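Local coordinates for beta-L-arabinobiosidase (Bacteroides thetaiotaomicron, PDB 5MQR), which probably hydrolyses glycosidic linkages of plant pectin, releasing beta-L-arabinobiose, as a multidomain glycoside hydrolase of a gut bacterium that also carries a sialidase-like region, at residues W447-D452 with L599-I604; V437-S442 with D457-E462; L477-N482 with M522-G527; L487-L492 with I567-G572. One frame throughout, in Å; residues are numbered along the deposited sequence.

Contact 1 of 4, residues W447-D452 with L599-I604; sequences WLKLQD and LAEYRI. With CA (calcium ion), chain J.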
loop_
_atom_site.group_PDB
_atom_site.type_symbol
_atom_site.label_atom_id
_atom_site.label_comp_id
_atom_site.label_asym_id
_atom_site.label_seq_id
_atom_site.Cartn_x
_atom_site.Cartn_y
_atom_site.Cartn_z
ATOM N N TRP A 447 16.490 -19.957 12.799
ATOM C CA TRP A 447 15.259 -20.723 12.752
ATOM C C TRP A 447 14.044 -20.002 13.367
ATOM O O TRP A 447 14.104 -19.481 14.498
ATOM C CB TRP A 447 15.434 -22.042 13.502
ATOM C CG TRP A 447 16.503 -22.980 12.990
ATOM C CD1 TRP A 447 17.673 -23.295 13.611
ATOM C CD2 TRP A 447 16.451 -23.779 11.812
ATOM N NE1 TRP A 447 18.375 -24.198 12.872
ATOM C CE2 TRP A 447 17.652 -24.517 11.757
ATOM C CE3 TRP A 447 15.529 -23.909 10.769
ATOM C CZ2 TRP A 447 17.951 -25.393 10.709
ATOM C CZ3 TRP A 447 15.815 -24.787 9.731
ATOM C CH2 TRP A 447 17.016 -25.526 9.716
ATOM N N LEU A 448 12.945 -20.014 12.624
ATOM C CA LEU A 448 11.622 -19.769 13.189
ATOM C C LEU A 448 11.127 -21.110 13.722
ATOM O O LEU A 448 11.016 -22.065 12.950
ATOM C CB LEU A 448 10.673 -19.244 12.129
ATOM C CG LEU A 448 9.241 -18.926 12.568
ATOM C CD1 LEU A 448 9.173 -17.926 13.723
ATOM C CD2 LEU A 448 8.488 -18.390 11.370
ATOM N N LYS A 449 10.863 -21.191 15.026
ATOM C CA LYS A 449 10.544 -22.473 15.678
ATOM C C LYS A 449 9.085 -22.523 16.073
ATOM O O LYS A 449 8.556 -21.567 16.616
ATOM C CB LYS A 449 11.397 -22.689 16.926
ATOM C CG LYS A 449 11.467 -24.134 17.415
ATOM C CD LYS A 449 12.026 -24.344 18.827
ATOM C CE LYS A 449 12.943 -23.247 19.308
ATOM N NZ LYS A 449 13.783 -23.610 20.455
ATOM N N LEU A 450 8.466 -23.666 15.782
ATOM C CA LEU A 450 7.132 -23.984 16.195
ATOM C C LEU A 450 7.240 -25.135 17.190
ATOM O O LEU A 450 7.783 -26.184 16.849
ATOM C CB LEU A 450 6.325 -24.431 14.987
ATOM C CG LEU A 450 6.022 -23.325 13.973
ATOM C CD1 LEU A 450 7.250 -22.919 13.196
ATOM C CD2 LEU A 450 4.953 -23.796 12.996
ATOM N N GLN A 451 6.730 -24.938 18.405
ATOM C CA GLN A 451 6.639 -26.000 19.406
ATOM C C GLN A 451 5.168 -26.294 19.697
ATOM O O GLN A 451 4.331 -25.428 19.518
ATOM C CB GLN A 451 7.364 -25.604 20.677
ATOM C CG GLN A 451 8.872 -25.489 20.521
ATOM C CD GLN A 451 9.559 -24.933 21.763
ATOM O OE1 GLN A 451 9.216 -23.852 22.251
ATOM N NE2 GLN A 451 10.538 -25.664 22.275
ATOM N N ASP A 452 4.872 -27.538 20.094
ATOM C CA ASP A 452 3.513 -28.002 20.338
ATOM C C ASP A 452 3.479 -29.162 21.374
ATOM O O ASP A 452 3.879 -30.305 21.070
ATOM C CB ASP A 452 2.889 -28.458 19.016
ATOM C CG ASP A 452 1.376 -28.708 19.104
ATOM O OD1 ASP A 452 0.804 -28.863 20.197
ATOM O OD2 ASP A 452 0.731 -28.803 18.046
ATOM N N LEU A 599 6.016 -33.358 23.356
ATOM C CA LEU A 599 6.482 -32.197 22.598
ATOM C C LEU A 599 6.856 -32.539 21.165
ATOM O O LEU A 599 7.605 -33.483 20.939
ATOM C CB LEU A 599 7.703 -31.599 23.288
ATOM C CG LEU A 599 8.299 -30.322 22.686
ATOM C CD1 LEU A 599 7.292 -29.165 22.761
ATOM C CD2 LEU A 599 9.604 -30.015 23.429
ATOM N N ALA A 600 6.329 -31.764 20.213
ATOM C CA ALA A 600 6.769 -31.799 18.821
ATOM C C ALA A 600 7.315 -30.433 18.481
ATOM O O ALA A 600 6.699 -29.412 18.840
ATOM C CB ALA A 600 5.614 -32.143 17.891
ATOM N N GLU A 601 8.467 -30.418 17.801
ATOM C CA GLU A 601 9.117 -29.197 17.346
ATOM C C GLU A 601 9.331 -29.244 15.836
ATOM O O GLU A 601 9.669 -30.287 15.284
ATOM C CB GLU A 601 10.505 -29.020 17.991
ATOM C CG GLU A 601 10.564 -29.190 19.499
ATOM C CD GLU A 601 11.846 -28.620 20.090
ATOM O OE1 GLU A 601 12.956 -29.016 19.655
ATOM O OE2 GLU A 601 11.745 -27.764 20.980
ATOM N N TYR A 602 9.194 -28.086 15.194
ATOM C CA TYR A 602 9.593 -27.886 13.791
ATOM C C TYR A 602 10.301 -26.556 13.656
ATOM O O TYR A 602 9.993 -25.601 14.363
ATOM C CB TYR A 602 8.376 -27.924 12.868
ATOM C CG TYR A 602 7.579 -29.186 13.044
ATOM C CD1 TYR A 602 7.936 -30.356 12.379
ATOM C CD2 TYR A 602 6.504 -29.237 13.942
ATOM C CE1 TYR A 602 7.221 -31.538 12.568
ATOM C CE2 TYR A 602 5.801 -30.419 14.143
ATOM C CZ TYR A 602 6.152 -31.555 13.445
ATOM O OH TYR A 602 5.440 -32.707 13.637
ATOM N N ARG A 603 11.249 -26.496 12.736
ATOM C CA ARG A 603 12.000 -25.286 12.487
ATOM C C ARG A 603 12.050 -24.949 10.987
ATOM O O ARG A 603 12.245 -25.840 10.156
ATOM C CB ARG A 603 13.403 -25.475 12.993
ATOM C CG ARG A 603 13.511 -25.532 14.496
ATOM C CD ARG A 603 14.927 -25.906 14.852
ATOM N NE ARG A 603 15.163 -25.885 16.280
ATOM C CZ ARG A 603 14.765 -26.815 17.137
ATOM N NH1 ARG A 603 14.057 -27.865 16.742
ATOM N NH2 ARG A 603 15.064 -26.682 18.418
ATOM N N ILE A 604 11.882 -23.671 10.643
ATOM C CA ILE A 604 12.083 -23.229 9.259
ATOM C C ILE A 604 13.062 -22.064 9.208
ATOM O O ILE A 604 13.226 -21.333 10.176
ATOM C CB ILE A 604 10.761 -22.911 8.518
ATOM C CG1 ILE A 604 9.972 -21.816 9.234
ATOM C CG2 ILE A 604 9.908 -24.172 8.414
ATOM C CD1 ILE A 604 8.738 -21.346 8.481
HETATM CA CA CA J . -1.222 -29.896 19.300
HETATM O O HOH W 1 -3.531 -30.735 19.119
HETATM O O HOH W 2 -1.601 -30.364 16.948
#

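Contact 2 of 4, residues V437-S442 with D457-E462; sequences VWAPVS and DYAKVE. With CA (calcium ion), chain J.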
loop_
_atom_site.group_PDB
_atom_site.type_symbol
_atom_site.label_atom_id
_atom_site.label_comp_id
_atom_site.label_asym_id
_atom_site.label_seq_id
_atom_site.Cartn_x
_atom_site.Cartn_y
_atom_site.Cartn_z
ATOM N N VAL A 437 0.078 -20.708 24.554
ATOM C CA VAL A 437 1.097 -20.869 25.622
ATOM C C VAL A 437 1.798 -22.235 25.501
ATOM O O VAL A 437 3.017 -22.318 25.657
ATOM C CB VAL A 437 0.506 -20.683 27.055
ATOM C CG1 VAL A 437 1.600 -20.779 28.138
ATOM C CG2 VAL A 437 -0.167 -19.326 27.177
ATOM N N TRP A 438 1.023 -23.278 25.205
ATOM C CA TRP A 438 1.542 -24.652 25.087
ATOM C C TRP A 438 1.881 -25.079 23.655
ATOM O O TRP A 438 2.239 -26.235 23.421
ATOM C CB TRP A 438 0.569 -25.643 25.739
ATOM C CG TRP A 438 0.635 -25.644 27.247
ATOM C CD1 TRP A 438 1.241 -24.706 28.064
ATOM C CD2 TRP A 438 0.044 -26.609 28.132
ATOM N NE1 TRP A 438 1.062 -25.041 29.392
ATOM C CE2 TRP A 438 0.338 -26.202 29.463
ATOM C CE3 TRP A 438 -0.700 -27.773 27.931
ATOM C CZ2 TRP A 438 -0.059 -26.929 30.577
ATOM C CZ3 TRP A 438 -1.109 -28.499 29.059
ATOM C CH2 TRP A 438 -0.782 -28.064 30.362
ATOM N N ALA A 439 1.780 -24.145 22.704
ATOM C CA ALA A 439 2.270 -24.361 21.359
ATOM C C ALA A 439 2.936 -23.078 20.834
ATOM O O ALA A 439 2.514 -22.535 19.802
ATOM C CB ALA A 439 1.123 -24.803 20.433
ATOM N N PRO A 440 3.991 -22.612 21.526
ATOM C CA PRO A 440 4.524 -21.278 21.264
ATOM C C PRO A 440 5.378 -21.201 20.017
ATOM O O PRO A 440 5.980 -22.200 19.600
ATOM C CB PRO A 440 5.388 -21.005 22.501
ATOM C CG PRO A 440 5.882 -22.347 22.891
ATOM C CD PRO A 440 4.763 -23.301 22.579
ATOM N N VAL A 441 5.402 -20.020 19.416
ATOM C CA VAL A 441 6.272 -19.730 18.302
ATOM C C VAL A 441 7.423 -18.857 18.807
ATOM O O VAL A 441 7.189 -17.939 19.568
ATOM C CB VAL A 441 5.475 -19.008 17.199
ATOM C CG1 VAL A 441 6.398 -18.513 16.090
ATOM C CG2 VAL A 441 4.399 -19.934 16.662
ATOM N N SER A 442 8.650 -19.138 18.379
ATOM C CA SER A 442 9.805 -18.404 18.866
ATOM C C SER A 442 10.916 -18.422 17.841
ATOM O O SER A 442 10.842 -19.166 16.879
ATOM C CB SER A 442 10.330 -19.033 20.183
ATOM O OG SER A 442 10.735 -20.382 19.946
ATOM N N ASP A 457 -4.564 -27.577 20.726
ATOM C CA ASP A 457 -4.221 -26.433 19.884
ATOM C C ASP A 457 -2.893 -26.719 19.188
ATOM O O ASP A 457 -2.296 -27.779 19.408
ATOM C CB ASP A 457 -4.176 -25.118 20.721
ATOM C CG ASP A 457 -4.767 -23.907 19.964
ATOM O OD1 ASP A 457 -4.697 -23.901 18.707
ATOM O OD2 ASP A 457 -5.303 -22.985 20.625
ATOM N N TYR A 458 -2.449 -25.782 18.348
ATOM C CA TYR A 458 -1.220 -25.927 17.600
ATOM C C TYR A 458 -0.562 -24.580 17.405
ATOM O O TYR A 458 -1.206 -23.542 17.622
ATOM C CB TYR A 458 -1.497 -26.582 16.244
ATOM C CG TYR A 458 -2.748 -26.100 15.554
ATOM C CD1 TYR A 458 -2.846 -24.785 15.026
ATOM C CD2 TYR A 458 -3.829 -26.953 15.388
ATOM C CE1 TYR A 458 -4.013 -24.362 14.383
ATOM C CE2 TYR A 458 -4.981 -26.545 14.734
ATOM C CZ TYR A 458 -5.073 -25.262 14.234
ATOM O OH TYR A 458 -6.232 -24.924 13.596
ATOM N N ALA A 459 0.715 -24.625 17.014
ATOM C CA ALA A 459 1.476 -23.438 16.608
ATOM C C ALA A 459 1.187 -23.218 15.141
ATOM O O ALA A 459 0.997 -24.168 14.401
ATOM C CB ALA A 459 2.969 -23.629 16.826
ATOM N N LYS A 460 1.137 -21.966 14.723
ATOM C CA LYS A 460 0.875 -21.664 13.331
ATOM C C LYS A 460 1.490 -20.332 12.940
ATOM O O LYS A 460 1.302 -19.334 13.650
ATOM C CB LYS A 460 -0.622 -21.658 13.075
ATOM C CG LYS A 460 -0.961 -21.631 11.615
ATOM C CD LYS A 460 -2.352 -21.117 11.391
ATOM C CE LYS A 460 -2.359 -19.614 11.424
ATOM N NZ LYS A 460 -3.707 -19.073 11.731
ATOM N N VAL A 461 2.215 -20.337 11.812
ATOM C CA VAL A 461 2.743 -19.134 11.168
ATOM C C VAL A 461 2.234 -19.081 9.713
ATOM O O VAL A 461 2.069 -20.129 9.092
ATOM C CB VAL A 461 4.286 -19.044 11.273
ATOM C CG1 VAL A 461 4.732 -19.078 12.728
ATOM C CG2 VAL A 461 4.990 -20.155 10.542
ATOM N N GLU A 462 1.930 -17.876 9.212
ATOM C CA GLU A 462 1.487 -17.643 7.838
ATOM C C GLU A 462 2.368 -16.537 7.253
ATOM O O GLU A 462 2.523 -15.476 7.865
ATOM C CB GLU A 462 0.030 -17.150 7.701
ATOM C CG GLU A 462 -1.053 -17.822 8.517
ATOM C CD GLU A 462 -2.487 -17.702 7.946
ATOM O OE1 GLU A 462 -2.755 -16.886 7.050
ATOM O OE2 GLU A 462 -3.378 -18.493 8.386
HETATM CA CA CA J . -1.222 -29.896 19.300
HETATM O O HOH W 1 -3.531 -30.735 19.119
HETATM O O HOH W 2 -1.601 -30.364 16.948
#

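Contact 3 of 4, residues L477-N482 with M522-G527; sequences LSAGQN and MNYEAG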
loop_
_atom_site.group_PDB
_atom_site.type_symbol
_atom_site.label_atom_id
_atom_site.label_comp_id
_atom_site.label_asym_id
_atom_site.label_seq_id
_atom_site.Cartn_x
_atom_site.Cartn_y
_atom_site.Cartn_z
ATOM N N LEU A 477 13.969 -26.777 6.289
ATOM C CA LEU A 477 13.021 -27.405 7.203
ATOM C C LEU A 477 13.756 -28.435 8.023
ATOM O O LEU A 477 14.493 -29.269 7.477
ATOM C CB LEU A 477 11.941 -28.124 6.396
ATOM C CG LEU A 477 10.865 -28.950 7.091
ATOM C CD1 LEU A 477 9.994 -28.112 8.013
ATOM C CD2 LEU A 477 10.017 -29.594 6.004
ATOM N N SER A 478 13.531 -28.402 9.325
ATOM C CA SER A 478 14.044 -29.426 10.238
ATOM C C SER A 478 12.964 -29.782 11.230
ATOM O O SER A 478 12.272 -28.901 11.725
ATOM C CB SER A 478 15.252 -28.897 10.989
ATOM O OG SER A 478 15.960 -29.966 11.595
ATOM N N ALA A 479 12.832 -31.066 11.523
ATOM C CA ALA A 479 11.893 -31.563 12.524
ATOM C C ALA A 479 12.657 -32.140 13.712
ATOM O O ALA A 479 13.611 -32.893 13.535
ATOM C CB ALA A 479 11.016 -32.640 11.901
ATOM N N GLY A 480 12.221 -31.835 14.928
ATOM C CA GLY A 480 12.862 -32.379 16.128
ATOM C C GLY A 480 12.553 -33.839 16.457
ATOM O O GLY A 480 12.985 -34.338 17.496
ATOM N N GLN A 481 11.784 -34.508 15.596
ATOM C CA GLN A 481 11.306 -35.869 15.810
ATOM C C GLN A 481 10.688 -36.338 14.502
ATOM O O GLN A 481 10.371 -35.509 13.647
ATOM C CB GLN A 481 10.261 -35.919 16.934
ATOM C CG GLN A 481 8.943 -35.184 16.640
ATOM C CD GLN A 481 9.125 -33.697 16.428
ATOM O OE1 GLN A 481 9.644 -33.004 17.298
ATOM N NE2 GLN A 481 8.702 -33.199 15.279
ATOM N N ASN A 482 10.517 -37.647 14.347
ATOM C CA ASN A 482 9.773 -38.216 13.215
ATOM C C ASN A 482 8.800 -39.369 13.599
ATOM O O ASN A 482 8.328 -40.122 12.732
ATOM C CB ASN A 482 10.774 -38.677 12.136
ATOM C CG ASN A 482 11.515 -39.968 12.508
ATOM O OD1 ASN A 482 11.494 -40.419 13.661
ATOM N ND2 ASN A 482 12.188 -40.551 11.526
HETATM N N MSE A 522 8.909 -39.018 0.610
HETATM C CA MSE A 522 10.105 -39.603 1.239
HETATM C C MSE A 522 9.894 -39.856 2.703
HETATM O O MSE A 522 8.938 -39.337 3.284
HETATM C CB MSE A 522 11.307 -38.652 1.094
HETATM C CG MSE A 522 11.071 -37.290 1.751
HETATM SE SE MSE A 522 12.575 -36.052 1.414
HETATM C CE MSE A 522 14.021 -36.895 2.452
ATOM N N ASN A 523 10.785 -40.654 3.303
ATOM C CA ASN A 523 10.904 -40.741 4.772
ATOM C C ASN A 523 11.782 -39.600 5.248
ATOM O O ASN A 523 12.731 -39.234 4.566
ATOM C CB ASN A 523 11.499 -42.068 5.214
ATOM C CG ASN A 523 10.644 -43.250 4.808
ATOM O OD1 ASN A 523 11.143 -44.205 4.254
ATOM N ND2 ASN A 523 9.361 -43.180 5.061
ATOM N N TYR A 524 11.443 -38.993 6.372
ATOM C CA TYR A 524 12.264 -37.928 6.931
ATOM C C TYR A 524 12.812 -38.379 8.265
ATOM O O TYR A 524 12.243 -39.231 8.926
ATOM C CB TYR A 524 11.507 -36.597 7.046
ATOM C CG TYR A 524 10.452 -36.535 8.115
ATOM C CD1 TYR A 524 9.163 -36.994 7.868
ATOM C CD2 TYR A 524 10.730 -35.982 9.371
ATOM C CE1 TYR A 524 8.166 -36.917 8.849
ATOM C CE2 TYR A 524 9.746 -35.896 10.357
ATOM C CZ TYR A 524 8.459 -36.378 10.107
ATOM O OH TYR A 524 7.470 -36.328 11.089
ATOM N N GLU A 525 13.945 -37.803 8.625
ATOM C CA GLU A 525 14.622 -38.112 9.872
ATOM C C GLU A 525 14.595 -36.878 10.757
ATOM O O GLU A 525 14.493 -35.751 10.267
ATOM C CB GLU A 525 16.066 -38.503 9.584
ATOM C CG GLU A 525 16.240 -39.706 8.659
ATOM C CD GLU A 525 17.609 -39.696 7.985
ATOM O OE1 GLU A 525 18.622 -39.872 8.693
ATOM O OE2 GLU A 525 17.683 -39.476 6.755
ATOM N N ALA A 526 14.681 -37.104 12.057
ATOM C CA ALA A 526 14.755 -36.024 13.034
ATOM C C ALA A 526 16.124 -35.352 12.980
ATOM O O ALA A 526 17.115 -36.020 12.707
ATOM C CB ALA A 526 14.507 -36.583 14.441
ATOM N N GLY A 527 16.179 -34.050 13.263
ATOM C CA GLY A 527 17.459 -33.325 13.395
ATOM C C GLY A 527 18.230 -33.041 12.109
ATOM O O GLY A 527 19.380 -32.627 12.147
HETATM O O HOH W 3 14.235 -33.101 10.083
HETATM O O HOH W 4 7.132 -34.736 13.403
#

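Contact 4 of 4, residues L487-L492 with I567-G572; sequences LQIDFL and IVFRTG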
loop_
_atom_site.group_PDB
_atom_site.type_symbol
_atom_site.label_atom_id
_atom_site.label_comp_id
_atom_site.label_asym_id
_atom_site.label_seq_id
_atom_site.Cartn_x
_atom_site.Cartn_y
_atom_site.Cartn_z
ATOM N N LEU A 487 3.139 -31.703 11.005
ATOM C CA LEU A 487 3.276 -30.355 10.441
ATOM C C LEU A 487 2.573 -30.312 9.101
ATOM O O LEU A 487 2.908 -31.086 8.208
ATOM C CB LEU A 487 4.739 -29.973 10.257
ATOM C CG LEU A 487 4.970 -28.558 9.726
ATOM C CD1 LEU A 487 4.595 -27.493 10.749
ATOM C CD2 LEU A 487 6.414 -28.423 9.320
ATOM N N GLN A 488 1.584 -29.429 8.969
ATOM C CA GLN A 488 0.940 -29.204 7.667
ATOM C C GLN A 488 1.434 -27.908 7.055
ATOM O O GLN A 488 1.515 -26.907 7.755
ATOM C CB GLN A 488 -0.563 -29.158 7.816
ATOM C CG GLN A 488 -1.121 -30.464 8.340
ATOM C CD GLN A 488 -2.611 -30.549 8.162
ATOM O OE1 GLN A 488 -3.319 -29.529 8.233
ATOM N NE2 GLN A 488 -3.103 -31.760 7.904
ATOM N N ILE A 489 1.753 -27.950 5.761
ATOM C CA ILE A 489 2.174 -26.785 4.995
ATOM C C ILE A 489 1.167 -26.564 3.849
ATOM O O ILE A 489 1.069 -27.384 2.932
ATOM C CB ILE A 489 3.614 -26.950 4.447
ATOM C CG1 ILE A 489 4.594 -27.200 5.582
ATOM C CG2 ILE A 489 4.062 -25.682 3.724
ATOM C CD1 ILE A 489 5.970 -27.597 5.113
ATOM N N ASP A 490 0.432 -25.461 3.923
ATOM C CA ASP A 490 -0.682 -25.179 3.025
ATOM C C ASP A 490 -0.378 -23.949 2.160
ATOM O O ASP A 490 0.199 -22.990 2.636
ATOM C CB ASP A 490 -1.970 -24.895 3.826
ATOM C CG ASP A 490 -2.595 -26.146 4.442
ATOM O OD1 ASP A 490 -1.983 -27.252 4.373
ATOM O OD2 ASP A 490 -3.709 -26.007 5.032
ATOM N N PHE A 491 -0.829 -23.979 0.911
ATOM C CA PHE A 491 -0.721 -22.838 0.004
ATOM C C PHE A 491 -2.136 -22.336 -0.237
ATOM O O PHE A 491 -2.948 -23.061 -0.781
ATOM C CB PHE A 491 -0.042 -23.284 -1.274
ATOM C CG PHE A 491 1.303 -23.904 -1.037
ATOM C CD1 PHE A 491 1.413 -25.259 -0.728
ATOM C CD2 PHE A 491 2.450 -23.126 -1.055
ATOM C CE1 PHE A 491 2.656 -25.833 -0.487
ATOM C CE2 PHE A 491 3.687 -23.690 -0.820
ATOM C CZ PHE A 491 3.796 -25.043 -0.536
ATOM N N LEU A 492 -2.416 -21.117 0.201
ATOM C CA LEU A 492 -3.787 -20.604 0.281
ATOM C C LEU A 492 -4.063 -19.412 -0.630
ATOM O O LEU A 492 -3.215 -18.554 -0.811
ATOM C CB LEU A 492 -4.129 -20.124 1.682
ATOM C CG LEU A 492 -4.078 -20.999 2.915
ATOM C CD1 LEU A 492 -4.735 -20.264 4.077
ATOM C CD2 LEU A 492 -4.768 -22.319 2.677
ATOM N N ILE A 567 1.467 -18.835 2.453
ATOM C CA ILE A 567 2.005 -20.117 2.864
ATOM C C ILE A 567 1.827 -20.204 4.383
ATOM O O ILE A 567 2.185 -19.280 5.098
ATOM C CB ILE A 567 3.492 -20.302 2.453
ATOM C CG1 ILE A 567 3.669 -20.088 0.945
ATOM C CG2 ILE A 567 3.979 -21.707 2.766
ATOM C CD1 ILE A 567 4.104 -18.690 0.621
ATOM N N VAL A 568 1.258 -21.324 4.842
ATOM C CA VAL A 568 0.855 -21.556 6.229
ATOM C C VAL A 568 1.610 -22.780 6.737
ATOM O O VAL A 568 1.673 -23.810 6.051
ATOM C CB VAL A 568 -0.674 -21.817 6.340
ATOM C CG1 VAL A 568 -1.085 -22.231 7.754
ATOM C CG2 VAL A 568 -1.466 -20.586 5.914
ATOM N N PHE A 569 2.182 -22.663 7.934
ATOM C CA PHE A 569 2.874 -23.768 8.592
ATOM C C PHE A 569 2.124 -23.965 9.914
ATOM O O PHE A 569 2.058 -23.028 10.741
ATOM C CB PHE A 569 4.359 -23.447 8.829
ATOM C CG PHE A 569 5.144 -23.096 7.577
ATOM C CD1 PHE A 569 5.021 -21.858 6.988
ATOM C CD2 PHE A 569 6.054 -23.985 7.040
ATOM C CE1 PHE A 569 5.747 -21.523 5.853
ATOM C CE2 PHE A 569 6.798 -23.664 5.915
ATOM C CZ PHE A 569 6.656 -22.430 5.322
ATOM N N ARG A 570 1.544 -25.159 10.109
ATOM C CA ARG A 570 0.663 -25.428 11.248
ATOM C C ARG A 570 0.987 -26.788 11.872
ATOM O O ARG A 570 1.049 -27.792 11.151
ATOM C CB ARG A 570 -0.789 -25.431 10.757
ATOM C CG ARG A 570 -1.828 -25.602 11.843
ATOM C CD ARG A 570 -3.240 -25.756 11.296
ATOM N NE ARG A 570 -3.269 -26.507 10.049
ATOM C CZ ARG A 570 -3.514 -26.006 8.842
ATOM N NH1 ARG A 570 -3.801 -24.725 8.673
ATOM N NH2 ARG A 570 -3.467 -26.809 7.778
ATOM N N THR A 571 1.139 -26.848 13.195
ATOM C CA THR A 571 1.568 -28.108 13.844
ATOM C C THR A 571 0.382 -29.015 14.207
ATOM O O THR A 571 0.386 -29.659 15.238
ATOM C CB THR A 571 2.426 -27.847 15.105
ATOM O OG1 THR A 571 1.614 -27.260 16.121
ATOM C CG2 THR A 571 3.604 -26.920 14.773
ATOM N N GLY A 572 -0.629 -29.060 13.354
ATOM C CA GLY A 572 -1.870 -29.793 13.628
ATOM C C GLY A 572 -2.843 -29.735 12.465
ATOM O O GLY A 572 -2.652 -28.986 11.509
HETATM O O HOH W 5 -4.569 -23.533 6.097
#

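Contact 1 of 4, residues W447-D452 with L599-I604
Arg603 lays its aliphatic chain over one face of Trp447; their strands, 600-610 and 447-452, are neighbours in one antiparallel sheet of a beta sandwich. CD of Arg603 stands 3.9 Å from the centroid of the five-membered ring of Trp447, a CH-pi contact, and CB of Arg603 comes within 3.5 Å of Trp447 CE3. The guanidinium plane is turned 86° from the indole, which rules out stacking. The extended arginine runs beside Lys449, whose CD lies over a guanidinium face; Lys449 NZ and Arg603 NH2 are 3.9 Å apart. Next along, Gln451 NE2 gives an in-plane hydrogen bond of 2.7 Å to Glu601 OE2. Glu601 OE1 forms a salt bridge to Arg603 NH1, with weak hydrogen bonds from NH1 and NH2. On the opposite face Leu448 and Ile604 pack side by side against Trp431, and Asp452 binds calcium with OD1 at 2.4 Å and OD2 at 2.6 Å. OD2 also hydrogen-bonds Thr571 OG1; Asp454, Asp457, Glu597 and two waters complete the site. Backbone bonds at three pairs set the register. Beyond the strands, Glu444 forms salt bridges to both Lys449 and Arg603, which with Glu601 probably offsets the closeness of the two positive charges.

Contact 2 of 4, residues V437-S442 with D457-E462
In the sialidase-like CBM domain, a buried row of small apolar side chains, Ala439 and Val441 against Ala459 and Val461, joins two beta sheets next to a calcium site. Strand 441-444 belongs to one sheet and strand 460-468 to the other, and no hydrogen bond runs directly between the two segments. At the calcium end, CB of Ala439 sits above the plane of the peptide linking Tyr458 and Ala459, 3.5 Å from Tyr458 C and 3.4 Å from Ala459 N. In return, CB of Ala459 comes within 3.2 Å of Ala439 O, a tight fit. Farther along, Val441 places CG1 anti to its backbone N (chi1 172°), which leaves CG2 to meet Ala459 CB at 4.0 Å while CG1 touches Val461 CG1 at 3.8 Å. One methyl of Val461 thus faces both branches of Val441. Just before this row, Asp457 binds the calcium ion through its backbone O at 2.4 Å, alongside Asp452, Asp454 and Glu597. Its carboxylate turns back on the chain, OD1 accepting the N-H of Tyr458 at 3.0 Å, while OD2 is held by Thr356 and Tyr434. The peptide N of Ala459, covered by the methyl of Ala439, is satisfied from elsewhere by Thr571 OG1. Cohesion between these segments therefore rests on van der Waals contact, with the metal fixing the chain where strand 460-468 is about to begin.

Contact 3 of 4, residues L477-N482 with M522-G527
Asn482 and Tyr524 are joined by a nearly straight hydrogen bond: Asn482 ND2 gives its N-H to Tyr524 O at 2.9 Å, with an angle of 174°. The acceptor lies in the amide plane of Asn482, and the N-H meets a lone pair of the carbonyl. A second direct bond, Gly527 N to Ala479 O at 2.8 Å, ties the other end. Two waters add bridges. One accepts from Ala479 N and donates to Glu525 O at 2.7 Å; the other accepts from Gln481 NE2 and donates to Tyr524 OH at 2.8 Å. That hydroxyl also bonds to Thr505 O, while Gln481 OE1 accepts the backbone N-H of Glu601. Between these polar links lies the phenol of Tyr524. Its CE2 edge meets Gln481 O near the ring plane, and the same carbon touches Asn482 CB at 3.5 Å and Ala479 CB at 3.8 Å. CG of Tyr524 falls between its backbone N and carbonyl carbon (chi1 72°), which brings the ring against Gln481 and Asn482. CB of Ala526 packs against CA of Gln481 at 3.6 Å. Each segment leaves one beta sheet to enter the other: 477-482 leads on to strand 487-492, while 522-527 heads for strand 530-537, so this is a pair of crossing loops bound together at the rim of a beta sandwich.

Contact 4 of 4, residues L487-L492 with I567-G572
Ile489 and Phe569 form the middle of an apolar face in the antiparallel pairing of strands 487-492 and 564-570. CG2 of Ile489 lies over a face of the Phe569 ring, and CG1 of Ile489 touches Phe569 CD2 at 3.8 Å. On the same face Phe491 CD2 meets Ile567 CG1, also at 3.8 Å. Phe475, from the facing sheet, stacks edge-to-face with Phe569, placing this surface in the sandwich core. The reverse face carries Gln488, Asp490, Val568 and Arg570. Arg570 starts extended (chi1 -176°) but bends at chi3 (36°), bringing its guanidinium back over the neighbouring strand. There NH2 makes two bonds near the guanidinium plane, to Gln488 OE1 at 2.8 Å and, as a salt bridge, to Asp490 OD2 at 2.9 Å; the latter oxygen is met from above its carboxylate plane. NE gives a third in-plane bond to Gly572 O at 2.9 Å, and NH1 donates to a water that itself donates to Asp490 OD2. Farther out, Arg501 pairs with Asp490 OD1 and Glu503 accepts from Gln488 NE2. With four of its N-H groups bonded, the buried guanidinium is held against rotation, and the carboxylate, shared by two arginines, would probably stay ionised.

From the N terminus, 437-442 comes first and meets 457-462, closing the short loop of contact 2. Residues 447-452 lie within that loop but pair with 599-604, so contacts 1 and 2 cross. The long excursion closed by contact 1 encloses contacts 3 and 4, which cross in turn: 487-492 falls between the segments of contact 3, and its partner 567-572 follows. Contact 1 is internal to one sheet and contact 4 to the other, while contact 2 joins the two sheets and contact 3 ties together two loops that pass between them. Contacts 1 and 2 share the calcium ion, and Thr571 of contact 4 bonds to Asp452 and Ala459, linking all three near the metal.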